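PDB 4A26: putative c-1-tetrahydrofolate synthase, cytoplasmic from Leishmania major, which probably catalyses the NAD(P)-dependent oxidation of methylenetetrahydrofolate and the hydrolysis of the methenyltetrahydrofolate produced, in one-carbon metabolism. Local coordinates for residues Arg167-Gly172 against Asp206-Ala211; Leu171-Ile176 against Val195-Ser200. One frame throughout, in Å; residues are numbered along the deposited sequence.

Both contacts start from the strand 167-171 in the NAD(P)-binding domain, and their centres lie about 12 Å apart. Interaction 1 packs the C-terminal turn of helix 201-209 and the residues after it against this strand; interaction 2 joins the loops that leave it and the edge strand 191-195. Leu171 and Gly172 belong to both. The two meet directly where Val170 O probably accepts a hydrogen bond from Val195 N, 2.9 Å away, and where Val169 CG1 packs at 3.6 Å on Val195 CG2. In a Rossmann domain the dinucleotide is held at the carboxyl ends of the parallel strands, which places interaction 2 on the probable cofactor side. Each contact also touches the second subunit of the homodimer.

Interaction 1. Residues Arg167-Gly172 against Asp206-Ala211; sequences RAVVLG and DYLRTA
Val169 meets the last turn of helix 201-209 and the residues after it mainly through apolar contacts. Val169 CG2, which lies beside the backbone N because CG1 is anti to that atom (chi1 174°), reaches Tyr207 CB at 3.9 Å and Ala211 CB at 3.7 Å, and also touches the Tyr207 carbonyl. CB and CG1 of the same valine receive Leu208 CD2, 4.1 Å from Val169 CB, the two side chains crossing at about a right angle. Val195 and Val214, on the flanking strands 191-195 and 213-216, extend this packing, as expected of a helix laid on a parallel Rossmann sheet.

The polar part lies at the start of the strand. Bent at chi3 (85°), the Arg167 chain runs past the Thr210 carbonyl, with CD 3.5 Å from Thr210 O, and turns a guanidinium face to the threonine hydroxyl. Thr210 OG1 sits over the centre of that face, 3.2 Å from Arg167 CZ, so it meets the flat of the group and makes no hydrogen bond with it. The strongest polar partner lies across the dimer: Arg167 NH2 forms a salt bridge with Asp206 OD2 of the second subunit, and the guanidinium makes a cation-pi contact with Tyr207 of that subunit. The relation is reciprocal, while Asp206 OD1 forms a salt bridge with Arg209 NH2 (3.3 Å) whose hydrogen bonds are weak.

The contact thus joins apolar packing round Val169 to a charged end at Arg167, whose salt bridge lies in the subunit interface.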
ATOM      1  N   ARG A 167     -13.785 -14.298  -0.555  1.00 28.40           N
ATOM      2  CA  ARG A 167     -14.111 -12.979  -0.040  1.00 27.70           C
ATOM      3  C   ARG A 167     -13.496 -12.864   1.350  1.00 26.69           C
ATOM      4  O   ARG A 167     -13.513 -13.820   2.121  1.00 26.73           O
ATOM      5  CB  ARG A 167     -15.626 -12.780   0.012  1.00 28.06           C
ATOM      6  CG  ARG A 167     -16.308 -12.989  -1.338  1.00 29.86           C
ATOM      7  CD  ARG A 167     -17.824 -13.066  -1.249  1.00 30.64           C
ATOM      8  NE  ARG A 167     -18.441 -11.742  -1.263  1.00 31.66           N
ATOM      9  CZ  ARG A 167     -19.702 -11.487  -1.626  1.00 33.56           C
ATOM     10  NH1 ARG A 167     -20.520 -12.464  -2.018  1.00 34.77           N
ATOM     11  NH2 ARG A 167     -20.152 -10.236  -1.602  1.00 33.78           N
ATOM     12  N   ALA A 168     -12.936 -11.698   1.656  1.00 26.13           N
ATOM     13  CA  ALA A 168     -12.256 -11.475   2.928  1.00 25.29           C
ATOM     14  C   ALA A 168     -12.637 -10.127   3.515  1.00 24.99           C
ATOM     15  O   ALA A 168     -12.831  -9.150   2.788  1.00 25.58           O
ATOM     16  CB  ALA A 168     -10.742 -11.552   2.739  1.00 25.24           C
ATOM     17  N   VAL A 169     -12.734 -10.078   4.838  1.00 24.39           N
ATOM     18  CA  VAL A 169     -12.961  -8.828   5.545  1.00 24.28           C
ATOM     19  C   VAL A 169     -11.879  -8.649   6.600  1.00 23.84           C
ATOM     20  O   VAL A 169     -11.674  -9.521   7.432  1.00 23.63           O
ATOM     21  CB  VAL A 169     -14.349  -8.798   6.200  1.00 24.72           C
ATOM     22  CG1 VAL A 169     -14.514  -7.550   7.051  1.00 24.88           C
ATOM     23  CG2 VAL A 169     -15.433  -8.871   5.130  1.00 24.86           C
ATOM     24  N   VAL A 170     -11.173  -7.525   6.531  1.00 23.88           N
ATOM     25  CA  VAL A 170     -10.202  -7.151   7.545  1.00 23.73           C
ATOM     26  C   VAL A 170     -10.842  -6.092   8.423  1.00 24.64           C
ATOM     27  O   VAL A 170     -11.096  -4.976   7.969  1.00 25.51           O
ATOM     28  CB  VAL A 170      -8.909  -6.583   6.921  1.00 23.72           C
ATOM     29  CG1 VAL A 170      -7.911  -6.203   8.016  1.00 23.93           C
ATOM     30  CG2 VAL A 170      -8.294  -7.586   5.948  1.00 22.47           C
ATOM     31  N   LEU A 171     -11.134  -6.456   9.669  1.00 24.89           N
ATOM     32  CA  LEU A 171     -11.645  -5.504  10.647  1.00 25.99           C
ATOM     33  C   LEU A 171     -10.474  -4.700  11.197  1.00 26.75           C
ATOM     34  O   LEU A 171      -9.699  -5.199  12.004  1.00 26.52           O
ATOM     35  CB  LEU A 171     -12.377  -6.220  11.786  1.00 26.27           C
ATOM     36  CG  LEU A 171     -13.560  -7.107  11.390  1.00 25.68           C
ATOM     37  CD1 LEU A 171     -14.157  -7.746  12.621  1.00 26.34           C
ATOM     38  CD2 LEU A 171     -14.619  -6.329  10.639  1.00 25.29           C
ATOM     39  N   GLY A 172     -10.349  -3.457  10.736  1.00 27.89           N
ATOM     40  CA  GLY A 172      -9.299  -2.551  11.200  1.00 28.98           C
ATOM     41  C   GLY A 172      -8.318  -2.205  10.097  1.00 28.59           C
ATOM     42  O   GLY A 172      -7.979  -3.057   9.276  1.00 27.45           O
ATOM     43  N   ASP A 206     -22.993  -6.728   7.104  1.00 31.93           N
ATOM     44  CA  ASP A 206     -23.317  -7.192   5.751  1.00 31.70           C
ATOM     45  C   ASP A 206     -22.096  -7.782   5.053  1.00 30.54           C
ATOM     46  O   ASP A 206     -22.184  -8.841   4.432  1.00 30.28           O
ATOM     47  CB  ASP A 206     -23.915  -6.062   4.904  1.00 32.58           C
ATOM     48  CG  ASP A 206     -24.427  -6.548   3.548  1.00 32.90           C
ATOM     49  OD1 ASP A 206     -25.035  -7.638   3.492  1.00 33.69           O
ATOM     50  OD2 ASP A 206     -24.229  -5.839   2.537  1.00 32.93           O
ATOM     51  N   TYR A 207     -20.960  -7.098   5.168  1.00 30.22           N
ATOM     52  CA  TYR A 207     -19.705  -7.589   4.599  1.00 29.30           C
ATOM     53  C   TYR A 207     -19.295  -8.930   5.206  1.00 28.71           C
ATOM     54  O   TYR A 207     -18.912  -9.850   4.479  1.00 28.51           O
ATOM     55  CB  TYR A 207     -18.576  -6.576   4.799  1.00 29.29           C
ATOM     56  CG  TYR A 207     -18.638  -5.364   3.891  1.00 30.02           C
ATOM     57  CD1 TYR A 207     -18.516  -5.496   2.512  1.00 30.15           C
ATOM     58  CD2 TYR A 207     -18.788  -4.087   4.414  1.00 30.98           C
ATOM     59  CE1 TYR A 207     -18.557  -4.386   1.678  1.00 31.53           C
ATOM     60  CE2 TYR A 207     -18.835  -2.972   3.589  1.00 32.45           C
ATOM     61  CZ  TYR A 207     -18.718  -3.126   2.223  1.00 32.62           C
ATOM     62  OH  TYR A 207     -18.760  -2.019   1.404  1.00 34.61           O
ATOM     63  N   LEU A 208     -19.379  -9.036   6.532  1.00 28.86           N
ATOM     64  CA  LEU A 208     -19.030 -10.282   7.236  1.00 28.51           C
ATOM     65  C   LEU A 208     -19.929 -11.461   6.855  1.00 28.96           C
ATOM     66  O   LEU A 208     -19.496 -12.611   6.901  1.00 28.69           O
ATOM     67  CB  LEU A 208     -19.080 -10.084   8.759  1.00 29.05           C
ATOM     68  CG  LEU A 208     -17.866  -9.445   9.431  1.00 28.34           C
ATOM     69  CD1 LEU A 208     -18.161  -9.230  10.894  1.00 28.57           C
ATOM     70  CD2 LEU A 208     -16.622 -10.304   9.263  1.00 26.92           C
ATOM     71  N   ARG A 209     -21.178 -11.170   6.486  1.00 29.82           N
ATOM     72  CA  ARG A 209     -22.158 -12.202   6.133  1.00 30.49           C
ATOM     73  C   ARG A 209     -21.657 -13.134   5.028  1.00 29.99           C
ATOM     74  O   ARG A 209     -22.004 -14.317   5.010  1.00 30.63           O
ATOM     75  CB  ARG A 209     -23.480 -11.556   5.703  1.00 31.43           C
ATOM     76  CG  ARG A 209     -24.630 -12.542   5.500  1.00 33.44           C
ATOM     77  CD  ARG A 209     -25.943 -11.843   5.131  1.00 35.82           C
ATOM     78  NE  ARG A 209     -25.807 -10.948   3.978  1.00 37.05           N
ATOM     79  CZ  ARG A 209     -25.704 -11.345   2.707  1.00 38.63           C
ATOM     80  NH1 ARG A 209     -25.714 -12.641   2.383  1.00 39.34           N
ATOM     81  NH2 ARG A 209     -25.586 -10.436   1.743  1.00 38.61           N
ATOM     82  N   THR A 210     -20.849 -12.602   4.111  1.00 29.12           N
ATOM     83  CA  THR A 210     -20.330 -13.383   2.988  1.00 29.00           C
ATOM     84  C   THR A 210     -18.814 -13.619   3.051  1.00 27.93           C
ATOM     85  O   THR A 210     -18.233 -14.133   2.098  1.00 27.94           O
ATOM     86  CB  THR A 210     -20.672 -12.702   1.653  1.00 29.34           C
ATOM     87  OG1 THR A 210     -19.939 -11.478   1.538  1.00 29.64           O
ATOM     88  CG2 THR A 210     -22.167 -12.411   1.568  1.00 30.23           C
ATOM     89  N   ALA A 211     -18.188 -13.275   4.178  1.00 27.10           N
ATOM     90  CA  ALA A 211     -16.731 -13.354   4.315  1.00 26.23           C
ATOM     91  C   ALA A 211     -16.266 -14.778   4.578  1.00 26.48           C
ATOM     92  O   ALA A 211     -16.538 -15.343   5.639  1.00 26.70           O
ATOM     93  CB  ALA A 211     -16.249 -12.445   5.434  1.00 25.74           C
TER

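Interaction 2. Residues Leu171-Ile176 against Val195-Ser200; sequences LGRSNI and VHSGTS
Arg173 and His196 each set CG in the cleft flanked by their own backbone N and carbonyl carbon (chi1 55° and 45°), which brings the extended arginine chain over the imidazole. The guanidinium lies flat on the ring, planes 12° apart and centres 4.0 Å apart, with Arg173 NE 3.3 Å from His196 CB. Thr199 OG1 stands over the opposite ring face, and it also accepts the His196 backbone N-H at 2.7 Å.

Both ring nitrogens are bonded: His196 ND1 accepts, in the ring plane, from Gly198 N (3.3 Å) within the type I turn 196-199, and NE2 donates to Ala190 O of the second subunit. Asn189 of that subunit takes the NH2 end of Arg173.

The two loops follow adjacent parallel strands of the Rossmann fold, and strand pairing runs up to them: Gly172 N donates to Val195 O at 2.7 Å. Loops in this position commonly border the dinucleotide site, consistent with the NAD(P)-binding family assignment. At the strand ends, the Leu171 and Val195 side chains run alongside each other from the same face of the sheet, with Leu171 CD2 3.8 Å from Val195 CB; Met204 of helix 201-209 packs on both.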
ATOM      1  N   LEU A 171     -11.134  -6.456   9.669  1.00 24.89           N
ATOM      2  CA  LEU A 171     -11.645  -5.504  10.647  1.00 25.99           C
ATOM      3  C   LEU A 171     -10.474  -4.700  11.197  1.00 26.75           C
ATOM      4  O   LEU A 171      -9.699  -5.199  12.004  1.00 26.52           O
ATOM      5  CB  LEU A 171     -12.377  -6.220  11.786  1.00 26.27           C
ATOM      6  CG  LEU A 171     -13.560  -7.107  11.390  1.00 25.68           C
ATOM      7  CD1 LEU A 171     -14.157  -7.746  12.621  1.00 26.34           C
ATOM      8  CD2 LEU A 171     -14.619  -6.329  10.639  1.00 25.29           C
ATOM      9  N   GLY A 172     -10.349  -3.457  10.736  1.00 27.89           N
ATOM     10  CA  GLY A 172      -9.299  -2.551  11.200  1.00 28.98           C
ATOM     11  C   GLY A 172      -8.318  -2.205  10.097  1.00 28.59           C
ATOM     12  O   GLY A 172      -7.979  -3.057   9.276  1.00 27.45           O
ATOM     13  N   ARG A 173      -7.859  -0.955  10.101  1.00 29.95           N
ATOM     14  CA  ARG A 173      -6.990  -0.415   9.052  1.00 30.13           C
ATOM     15  C   ARG A 173      -5.663   0.110   9.614  1.00 30.95           C
ATOM     16  O   ARG A 173      -5.014   0.957   9.008  1.00 31.77           O
ATOM     17  CB  ARG A 173      -7.723   0.696   8.293  1.00 31.47           C
ATOM     18  CG  ARG A 173      -8.258   1.821   9.166  1.00 33.68           C
ATOM     19  CD  ARG A 173      -8.843   2.941   8.320  1.00 35.58           C
ATOM     20  NE  ARG A 173      -9.582   3.920   9.112  1.00 37.36           N
ATOM     21  CZ  ARG A 173     -10.215   4.974   8.606  1.00 40.01           C
ATOM     22  NH1 ARG A 173     -10.198   5.213   7.297  1.00 40.34           N
ATOM     23  NH2 ARG A 173     -10.869   5.803   9.411  1.00 42.32           N
ATOM     24  N   SER A 174      -5.261  -0.413  10.768  1.00 30.91           N
ATOM     25  CA  SER A 174      -4.047   0.025  11.442  1.00 31.82           C
ATOM     26  C   SER A 174      -2.816  -0.266  10.599  1.00 31.30           C
ATOM     27  O   SER A 174      -2.749  -1.291   9.927  1.00 30.08           O
ATOM     28  CB  SER A 174      -3.920  -0.681  12.791  1.00 31.63           C
ATOM     29  OG  SER A 174      -3.977  -2.087  12.636  1.00 29.50           O
ATOM     30  N   ASN A 175      -1.845   0.642  10.649  1.00 32.98           N
ATOM     31  CA  ASN A 175      -0.567   0.480   9.946  1.00 32.86           C
ATOM     32  C   ASN A 175       0.130  -0.830  10.268  1.00 31.42           C
ATOM     33  O   ASN A 175       0.760  -1.430   9.399  1.00 30.72           O
ATOM     34  CB  ASN A 175       0.393   1.622  10.308  1.00 35.00           C
ATOM     35  CG  ASN A 175       0.004   2.942   9.683  1.00 36.94           C
ATOM     36  OD1 ASN A 175      -0.875   3.003   8.816  1.00 37.03           O
ATOM     37  ND2 ASN A 175       0.664   4.012  10.111  1.00 38.76           N
ATOM     38  N   ILE A 176       0.009  -1.257  11.522  1.00 31.43           N
ATOM     39  CA  ILE A 176       0.798  -2.361  12.063  1.00 30.63           C
ATOM     40  C   ILE A 176       0.239  -3.743  11.697  1.00 28.89           C
ATOM     41  O   ILE A 176       0.994  -4.715  11.640  1.00 28.56           O
ATOM     42  CB  ILE A 176       0.939  -2.221  13.614  1.00 31.73           C
ATOM     43  CG1 ILE A 176       1.715  -0.937  13.974  1.00 33.96           C
ATOM     44  CG2 ILE A 176       1.641  -3.423  14.216  1.00 30.66           C
ATOM     45  CD1 ILE A 176       0.863   0.341  14.033  1.00 35.47           C
ATOM     46  N   VAL A 195     -12.872  -2.949   6.842  1.00 24.37           N
ATOM     47  CA  VAL A 195     -13.811  -2.258   7.720  1.00 25.38           C
ATOM     48  C   VAL A 195     -13.030  -1.449   8.758  1.00 26.53           C
ATOM     49  O   VAL A 195     -11.973  -1.893   9.238  1.00 25.78           O
ATOM     50  CB  VAL A 195     -14.757  -3.249   8.432  1.00 24.82           C
ATOM     51  CG1 VAL A 195     -15.749  -2.499   9.301  1.00 26.12           C
ATOM     52  CG2 VAL A 195     -15.489  -4.112   7.417  1.00 23.29           C
ATOM     53  N   HIS A 196     -13.557  -0.271   9.097  1.00 28.31           N
ATOM     54  CA  HIS A 196     -12.880   0.676   9.988  1.00 29.96           C
ATOM     55  C   HIS A 196     -13.884   1.559  10.750  1.00 32.27           C
ATOM     56  O   HIS A 196     -15.094   1.360  10.646  1.00 32.43           O
ATOM     57  CB  HIS A 196     -11.887   1.527   9.176  1.00 30.67           C
ATOM     58  CG  HIS A 196     -12.444   2.050   7.886  1.00 31.36           C
ATOM     59  ND1 HIS A 196     -13.345   3.092   7.829  1.00 33.53           N
ATOM     60  CD2 HIS A 196     -12.216   1.682   6.602  1.00 30.73           C
ATOM     61  CE1 HIS A 196     -13.655   3.336   6.567  1.00 33.71           C
ATOM     62  NE2 HIS A 196     -12.983   2.495   5.802  1.00 32.06           N
ATOM     63  N   SER A 197     -13.379   2.525  11.518  1.00 34.39           N
ATOM     64  CA  SER A 197     -14.222   3.404  12.346  1.00 36.94           C
ATOM     65  C   SER A 197     -15.314   4.141  11.571  1.00 38.28           C
ATOM     66  O   SER A 197     -16.355   4.479  12.133  1.00 39.94           O
ATOM     67  CB  SER A 197     -13.359   4.442  13.063  1.00 39.20           C
ATOM     68  OG  SER A 197     -12.947   5.463  12.172  1.00 40.12           O
ATOM     69  N   GLY A 198     -15.055   4.421  10.296  1.00 37.89           N
ATOM     70  CA  GLY A 198     -16.040   5.060   9.430  1.00 39.02           C
ATOM     71  C   GLY A 198     -17.111   4.105   8.939  1.00 37.52           C
ATOM     72  O   GLY A 198     -18.174   4.539   8.499  1.00 38.64           O
ATOM     73  N   THR A 199     -16.836   2.805   9.014  1.00 35.31           N
ATOM     74  CA  THR A 199     -17.765   1.786   8.525  1.00 34.04           C
ATOM     75  C   THR A 199     -18.982   1.672   9.431  1.00 35.21           C
ATOM     76  O   THR A 199     -18.859   1.625  10.651  1.00 35.78           O
ATOM     77  CB  THR A 199     -17.098   0.394   8.420  1.00 31.55           C
ATOM     78  OG1 THR A 199     -15.822   0.516   7.782  1.00 31.01           O
ATOM     79  CG2 THR A 199     -17.974  -0.570   7.624  1.00 29.92           C
ATOM     80  N   SER A 200     -20.156   1.634   8.814  1.00 35.92           N
ATOM     81  CA  SER A 200     -21.405   1.450   9.532  1.00 37.20           C
ATOM     82  C   SER A 200     -21.457   0.041  10.112  1.00 35.87           C
ATOM     83  O   SER A 200     -20.844  -0.885   9.564  1.00 34.13           O
ATOM     84  CB  SER A 200     -22.584   1.666   8.584  1.00 37.82           C
ATOM     85  OG  SER A 200     -23.803   1.264   9.176  1.00 39.18           O
TER